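Acetoin utilization protein (Exiguobacterium sibiricum, PDB 2Q04) probably acts as a GNAT-type N-acetyltransferase that moves acetyl groups from acetyl-coenzyme A, with a likely role in acetoin utilization. Local coordinates at residues A[119-123]-A[124-128]; A[149-152]-A[153-156]. One frame throughout, in Å; residues are numbered along the deposited sequence.

Contact 1 of 2, residues A[119-123]-A[124-128]; sequences VSMLD and PAMEH
P124 follows D123 through a trans peptide and sets its CD 3.3 Å from L122 O, near the C-terminal end of helix 112-121. Proline suits the place: its nitrogen has no hydrogen to donate, and its ring fixes the backbone as the chain bends into the 3-10 segment 124-128. A125 makes the first hydrogen bond, from its N to D123 OD1 at 3.0 Å and nearly straight (166°). D123 sets CG anti to its backbone N (chi1 -168°), which carries OD1 forward to A125 N; the donor meets it from above the carboxylate plane. The small methyl of A125 leaves room for the carboxylate, CB lying 3.3 Å from D123 OD1. M126 N closes the turn on D123 O, again at 3.0 Å, with the donor above the carbonyl plane. D123 accepts both: the OD1 bond is an Asx turn, with proline at its centre an Asx-Pro turn, and the O bond is the i to i+3 backbone turn that overlaps it. The side chain of M126 folds back toward the helix end, bringing CG to 3.3 Å from S120 O. It crosses M121 at about a right angle, M121 SE resting 3.9 Å from M126 CB; methionines, here selenomethionines, are flexible enough to pack across one another, and M126 also touches F78. E127 points its carboxylate elsewhere, to R186 and to K189 N, while H128 N continues the 3-10 segment by bonding to A125 O at 3.1 Å and its ring stacks on H190. D123 OD2 meets R62 in a salt bridge and accepts Q6 N. With OD1 engaged by A125 and OD2 by two further donors, the largely buried carboxylate is fixed in rotation and probably kept ionised.

Contact 2 of 2, residues A[149-152]-A[153-156]; sequences VWDY and RKIM. With EDO (1,2-ethanediol), chain J.
The first two turns of helix 149-162 are built here by successive i to i+4 backbone hydrogen bonds. R153 N bonds to V149 O, K154 N to W150 O and I155 N to D151 O, and M156 N reaches Y152 O at 2.8 Å, almost in line with the carbonyl. K154 runs back along the turn: chi1 of -68° puts CG 3.1 Å from W150 O, and the extended remainder runs on past that oxygen toward D151. Its NZ ends 4.2 Å from D151 OD1, beyond a salt bridge, although the opposite charges may still attract; lysine and aspartate both suit this solvent-facing flank. I155 rests CG1 on D151 O at 3.2 Å. On the inner side Y152 and M156 pair, Y152 CE1 lying 3.9 Å from M156 CB with the side chains slanting across one another. The tyrosine ring also stacks on W140, and an ethanediol modelled at its hydroxyl edge is too close for their weak hydrogen bond to be certain. R153 lies on the flank that faces C182, as M156 does; its NE forms a salt bridge with E157 and NH1 donates to A180 O, tying the helix to a loop. The run of i to i+4 bonds is typical of a regular surface alpha-helix, V149, Y152, R153 and M156 packing inward on W140, L142, A180 and C182, with D151, K154 and I155 facing outward.

Contact 1 comes first along the chain and contact 2 follows; their centres are 26 Å apart and their nearest atoms about 12 Å, without touching. Contact 1 lies at the far end of helix 112-121 and leads into strand 130-135, completing a beta-alpha-beta crossover from strand 95-103 to the parallel strand 130-135, the core topology of GNAT acetyltransferases. In relatives the beginning of this helix meets coenzyme A, at the end remote from contact 1. Contact 2 opens helix 149-162, reached after strand 130-135 by way of helix 142-145. Both lean on the same mixed sheet: residues 119-128 on strands 8-12, 62-68 and 71-79, residues 149-156 on strand 182-187, which pairs with 130-135.

Contact 1 of 2, residues A[119-123]-A[124-128]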
ATOM      1  N   VAL A 119       7.181  -0.469  -9.514  1.00 58.52           N
ATOM      2  CA  VAL A 119       8.477  -0.028  -9.021  1.00 57.97           C
ATOM      3  C   VAL A 119       8.725  -0.535  -7.597  1.00 57.94           C
ATOM      4  O   VAL A 119       9.865  -0.808  -7.213  1.00 57.58           O
ATOM      5  CB  VAL A 119       8.586   1.521  -9.055  1.00 57.98           C
ATOM      6  CG1 VAL A 119       9.889   1.991  -8.401  1.00 57.10           C
ATOM      7  CG2 VAL A 119       8.497   2.021 -10.482  1.00 58.87           C
ATOM      8  N   SER A 120       7.649  -0.683  -6.830  1.00 58.03           N
ATOM      9  CA  SER A 120       7.741  -1.221  -5.481  1.00 58.03           C
ATOM     10  C   SER A 120       8.205  -2.690  -5.481  1.00 58.39           C
ATOM     11  O   SER A 120       8.968  -3.098  -4.609  1.00 59.66           O
ATOM     12  CB  SER A 120       6.393  -1.097  -4.758  1.00 58.02           C
ATOM     13  OG  SER A 120       6.084   0.260  -4.470  1.00 58.16           O
HETATM   14  N   MSE A 121       7.762  -3.464  -6.481  1.00 57.58           N
HETATM   15  CA  MSE A 121       8.076  -4.907  -6.545  1.00 57.05           C
HETATM   16  C   MSE A 121       9.360  -5.212  -7.325  1.00 56.31           C
HETATM   17  O   MSE A 121       9.764  -6.368  -7.419  1.00 55.03           O
HETATM   18  CB  MSE A 121       6.906  -5.684  -7.169  1.00 56.74           C
HETATM   19  CG  MSE A 121       5.596  -5.530  -6.425  1.00 56.68           C
HETATM   20 SE   MSE A 121       5.757  -5.936  -4.542  0.75 50.55          SE
HETATM   21  CE  MSE A 121       4.142  -5.203  -3.958  1.00 56.44           C
ATOM     22  N   LEU A 122      10.000  -4.175  -7.871  1.00 56.84           N
ATOM     23  CA  LEU A 122      11.269  -4.352  -8.605  1.00 56.31           C
ATOM     24  C   LEU A 122      12.382  -4.860  -7.691  1.00 56.38           C
ATOM     25  O   LEU A 122      13.346  -5.490  -8.159  1.00 56.61           O
ATOM     26  CB  LEU A 122      11.705  -3.043  -9.266  1.00 56.16           C
ATOM     27  CG  LEU A 122      11.053  -2.707 -10.602  1.00 57.09           C
ATOM     28  CD1 LEU A 122      11.636  -1.397 -11.163  1.00 58.47           C
ATOM     29  CD2 LEU A 122      11.246  -3.843 -11.594  1.00 55.60           C
ATOM     30  N   ASP A 123      12.277  -4.541  -6.400  1.00 56.34           N
ATOM     31  CA  ASP A 123      13.236  -5.015  -5.410  1.00 56.40           C
ATOM     32  C   ASP A 123      13.007  -6.513  -5.144  1.00 56.54           C
ATOM     33  O   ASP A 123      11.932  -6.905  -4.657  1.00 57.61           O
ATOM     34  CB  ASP A 123      13.089  -4.218  -4.106  1.00 55.78           C
ATOM     35  CG  ASP A 123      14.240  -4.466  -3.128  1.00 57.02           C
ATOM     36  OD1 ASP A 123      14.945  -5.479  -3.271  1.00 57.39           O
ATOM     37  OD2 ASP A 123      14.436  -3.636  -2.221  1.00 57.05           O
ATOM     38  N   PRO A 124      14.022  -7.358  -5.455  1.00 55.96           N
ATOM     39  CA  PRO A 124      13.891  -8.803  -5.224  1.00 55.69           C
ATOM     40  C   PRO A 124      13.577  -9.162  -3.764  1.00 55.17           C
ATOM     41  O   PRO A 124      13.176 -10.287  -3.485  1.00 54.80           O
ATOM     42  CB  PRO A 124      15.268  -9.351  -5.617  1.00 55.44           C
ATOM     43  CG  PRO A 124      15.881  -8.302  -6.474  1.00 55.82           C
ATOM     44  CD  PRO A 124      15.340  -7.005  -6.026  1.00 55.87           C
ATOM     45  N   ALA A 125      13.799  -8.210  -2.849  1.00 55.17           N
ATOM     46  CA  ALA A 125      13.534  -8.417  -1.409  1.00 54.69           C
ATOM     47  C   ALA A 125      12.067  -8.596  -1.127  1.00 53.90           C
ATOM     48  O   ALA A 125      11.697  -9.261  -0.166  1.00 53.51           O
ATOM     49  CB  ALA A 125      14.075  -7.245  -0.597  1.00 54.98           C
HETATM   50  N   MSE A 126      11.220  -8.011  -1.979  1.00 54.30           N
HETATM   51  CA  MSE A 126       9.750  -8.079  -1.790  1.00 54.14           C
HETATM   52  C   MSE A 126       9.213  -9.505  -1.943  1.00 54.90           C
HETATM   53  O   MSE A 126       8.101  -9.811  -1.475  1.00 55.37           O
HETATM   54  CB  MSE A 126       9.036  -7.148  -2.786  1.00 53.69           C
HETATM   55  CG  MSE A 126       9.466  -5.714  -2.687  1.00 51.70           C
HETATM   56 SE   MSE A 126       9.196  -5.016  -0.932  0.75 48.07          SE
HETATM   57  CE  MSE A 126       7.562  -4.053  -1.201  1.00 54.08           C
ATOM     58  N   GLU A 127       9.998 -10.377  -2.593  1.00 54.41           N
ATOM     59  CA  GLU A 127       9.595 -11.769  -2.794  1.00 55.28           C
ATOM     60  C   GLU A 127       9.721 -12.586  -1.521  1.00 55.00           C
ATOM     61  O   GLU A 127       9.215 -13.704  -1.447  1.00 55.35           O
ATOM     62  CB  GLU A 127      10.423 -12.414  -3.908  1.00 55.29           C
ATOM     63  CG  GLU A 127      10.187 -11.803  -5.300  1.00 58.53           C
ATOM     64  CD  GLU A 127       8.756 -12.062  -5.851  1.00 61.81           C
ATOM     65  OE1 GLU A 127       7.950 -12.742  -5.169  1.00 61.30           O
ATOM     66  OE2 GLU A 127       8.459 -11.591  -6.973  1.00 62.49           O
ATOM     67  N   HIS A 128      10.389 -12.025  -0.512  1.00 54.43           N
ATOM     68  CA  HIS A 128      10.574 -12.713   0.762  1.00 54.59           C
ATOM     69  C   HIS A 128       9.460 -12.387   1.761  1.00 54.26           C
ATOM     70  O   HIS A 128       9.415 -12.949   2.858  1.00 52.82           O
ATOM     71  CB  HIS A 128      11.928 -12.354   1.358  1.00 54.09           C
ATOM     72  CG  HIS A 128      13.087 -12.815   0.534  1.00 55.36           C
ATOM     73  ND1 HIS A 128      13.721 -14.021   0.750  1.00 55.22           N
ATOM     74  CD2 HIS A 128      13.712 -12.245  -0.524  1.00 54.56           C
ATOM     75  CE1 HIS A 128      14.696 -14.165  -0.129  1.00 55.10           C
ATOM     76  NE2 HIS A 128      14.711 -13.103  -0.913  1.00 55.35           N
TER

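Contact 2 of 2, residues A[149-152]-A[153-156]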
ATOM      1  N   VAL A 149     -19.444   3.031  -5.319  1.00 56.55           N
ATOM      2  CA  VAL A 149     -18.567   2.258  -4.428  1.00 56.49           C
ATOM      3  C   VAL A 149     -18.057   0.963  -5.088  1.00 56.68           C
ATOM      4  O   VAL A 149     -16.897   0.579  -4.902  1.00 56.47           O
ATOM      5  CB  VAL A 149     -19.257   1.897  -3.075  1.00 56.86           C
ATOM      6  CG1 VAL A 149     -18.311   1.094  -2.197  1.00 57.73           C
ATOM      7  CG2 VAL A 149     -19.690   3.144  -2.348  1.00 59.23           C
ATOM      8  N   TRP A 150     -18.914   0.311  -5.868  1.00 57.19           N
ATOM      9  CA  TRP A 150     -18.579  -0.983  -6.442  1.00 57.08           C
ATOM     10  C   TRP A 150     -17.701  -0.837  -7.687  1.00 56.96           C
ATOM     11  O   TRP A 150     -16.800  -1.648  -7.906  1.00 57.42           O
ATOM     12  CB  TRP A 150     -19.863  -1.770  -6.722  1.00 57.30           C
ATOM     13  CG  TRP A 150     -20.881  -1.663  -5.566  1.00 55.57           C
ATOM     14  CD1 TRP A 150     -21.959  -0.825  -5.499  1.00 57.79           C
ATOM     15  CD2 TRP A 150     -20.836  -2.355  -4.301  1.00 54.93           C
ATOM     16  NE1 TRP A 150     -22.618  -0.985  -4.291  1.00 56.84           N
ATOM     17  CE2 TRP A 150     -21.950  -1.913  -3.538  1.00 55.00           C
ATOM     18  CE3 TRP A 150     -19.979  -3.311  -3.750  1.00 54.77           C
ATOM     19  CZ2 TRP A 150     -22.224  -2.400  -2.251  1.00 55.99           C
ATOM     20  CZ3 TRP A 150     -20.256  -3.799  -2.461  1.00 57.41           C
ATOM     21  CH2 TRP A 150     -21.369  -3.339  -1.732  1.00 56.42           C
ATOM     22  N   ASP A 151     -17.911   0.243  -8.458  1.00 56.96           N
ATOM     23  CA  ASP A 151     -17.017   0.570  -9.583  1.00 56.88           C
ATOM     24  C   ASP A 151     -15.636   0.896  -9.045  1.00 56.65           C
ATOM     25  O   ASP A 151     -14.625   0.468  -9.607  1.00 57.08           O
ATOM     26  CB  ASP A 151     -17.569   1.753 -10.378  1.00 57.23           C
ATOM     27  CG  ASP A 151     -18.938   1.476 -10.951  1.00 57.54           C
ATOM     28  OD1 ASP A 151     -19.341   0.292 -10.984  1.00 58.05           O
ATOM     29  OD2 ASP A 151     -19.624   2.440 -11.344  1.00 58.87           O
ATOM     30  N   TYR A 152     -15.598   1.641  -7.940  1.00 56.33           N
ATOM     31  CA  TYR A 152     -14.340   1.980  -7.292  1.00 56.31           C
ATOM     32  C   TYR A 152     -13.625   0.726  -6.846  1.00 56.21           C
ATOM     33  O   TYR A 152     -12.435   0.571  -7.068  1.00 55.85           O
ATOM     34  CB  TYR A 152     -14.579   2.881  -6.070  1.00 56.42           C
ATOM     35  CG  TYR A 152     -13.299   3.402  -5.473  1.00 56.77           C
ATOM     36  CD1 TYR A 152     -12.493   2.580  -4.680  1.00 57.14           C
ATOM     37  CD2 TYR A 152     -12.841   4.683  -5.771  1.00 57.41           C
ATOM     38  CE1 TYR A 152     -11.280   3.030  -4.174  1.00 57.40           C
ATOM     39  CE2 TYR A 152     -11.627   5.147  -5.266  1.00 57.09           C
ATOM     40  CZ  TYR A 152     -10.852   4.312  -4.464  1.00 58.95           C
ATOM     41  OH  TYR A 152      -9.650   4.757  -3.965  1.00 58.21           O
ATOM     42  N   ARG A 153     -14.362  -0.153  -6.181  1.00 56.60           N
ATOM     43  CA  ARG A 153     -13.812  -1.410  -5.683  1.00 56.53           C
ATOM     44  C   ARG A 153     -13.233  -2.266  -6.808  1.00 56.55           C
ATOM     45  O   ARG A 153     -12.123  -2.782  -6.691  1.00 56.96           O
ATOM     46  CB  ARG A 153     -14.894  -2.192  -4.909  1.00 57.11           C
ATOM     47  CG  ARG A 153     -14.609  -3.712  -4.724  1.00 57.44           C
ATOM     48  CD  ARG A 153     -13.362  -3.974  -3.901  1.00 58.70           C
ATOM     49  NE  ARG A 153     -12.982  -5.386  -3.939  1.00 59.79           N
ATOM     50  CZ  ARG A 153     -13.479  -6.333  -3.132  1.00 61.00           C
ATOM     51  NH1 ARG A 153     -14.359  -6.033  -2.200  1.00 58.86           N
ATOM     52  NH2 ARG A 153     -13.075  -7.585  -3.257  1.00 64.19           N
ATOM     53  N   LYS A 154     -13.976  -2.392  -7.899  1.00 57.22           N
ATOM     54  CA  LYS A 154     -13.542  -3.194  -9.038  1.00 57.46           C
ATOM     55  C   LYS A 154     -12.256  -2.639  -9.657  1.00 57.29           C
ATOM     56  O   LYS A 154     -11.323  -3.392  -9.942  1.00 57.17           O
ATOM     57  CB  LYS A 154     -14.666  -3.272 -10.071  1.00 57.60           C
ATOM     58  CG  LYS A 154     -15.899  -4.092  -9.578  1.00 57.89           C
ATOM     59  CD  LYS A 154     -17.191  -3.719 -10.332  1.00 57.03           C
ATOM     60  CE  LYS A 154     -18.421  -4.308  -9.646  1.00 57.38           C
ATOM     61  NZ  LYS A 154     -19.701  -3.822 -10.237  1.00 60.07           N
ATOM     62  N   ILE A 155     -12.188  -1.317  -9.785  1.00 57.34           N
ATOM     63  CA  ILE A 155     -11.008  -0.641 -10.342  1.00 57.26           C
ATOM     64  C   ILE A 155      -9.819  -0.741  -9.397  1.00 57.07           C
ATOM     65  O   ILE A 155      -8.719  -1.043  -9.814  1.00 57.54           O
ATOM     66  CB  ILE A 155     -11.321   0.850 -10.641  1.00 56.70           C
ATOM     67  CG1 ILE A 155     -12.359   0.945 -11.769  1.00 57.87           C
ATOM     68  CG2 ILE A 155     -10.060   1.588 -11.030  1.00 57.63           C
ATOM     69  CD1 ILE A 155     -13.080   2.271 -11.837  1.00 59.80           C
HETATM   70  N   MSE A 156     -10.055  -0.484  -8.126  1.00 57.13           N
HETATM   71  CA  MSE A 156      -9.002  -0.528  -7.141  1.00 56.79           C
HETATM   72  C   MSE A 156      -8.433  -1.937  -7.008  1.00 56.91           C
HETATM   73  O   MSE A 156      -7.236  -2.111  -6.770  1.00 56.67           O
HETATM   74  CB  MSE A 156      -9.526  -0.036  -5.795  1.00 56.92           C
HETATM   75  CG  MSE A 156      -8.510  -0.099  -4.673  1.00 57.22           C
HETATM   76 SE   MSE A 156      -8.409  -1.863  -3.844  0.75 55.13          SE
HETATM   77  CE  MSE A 156     -10.294  -2.018  -3.187  1.00 57.93           C
TER
HETATM   78  C1  EDO J 214      -7.854   5.010  -1.998  1.00 80.42           C
HETATM   79  O1  EDO J 214      -7.877   3.610  -2.359  1.00 76.23           O
HETATM   80  C2  EDO J 214      -6.915   5.240  -0.832  1.00 79.86           C
HETATM   81  O2  EDO J 214      -7.230   6.478  -0.198  1.00 81.33           O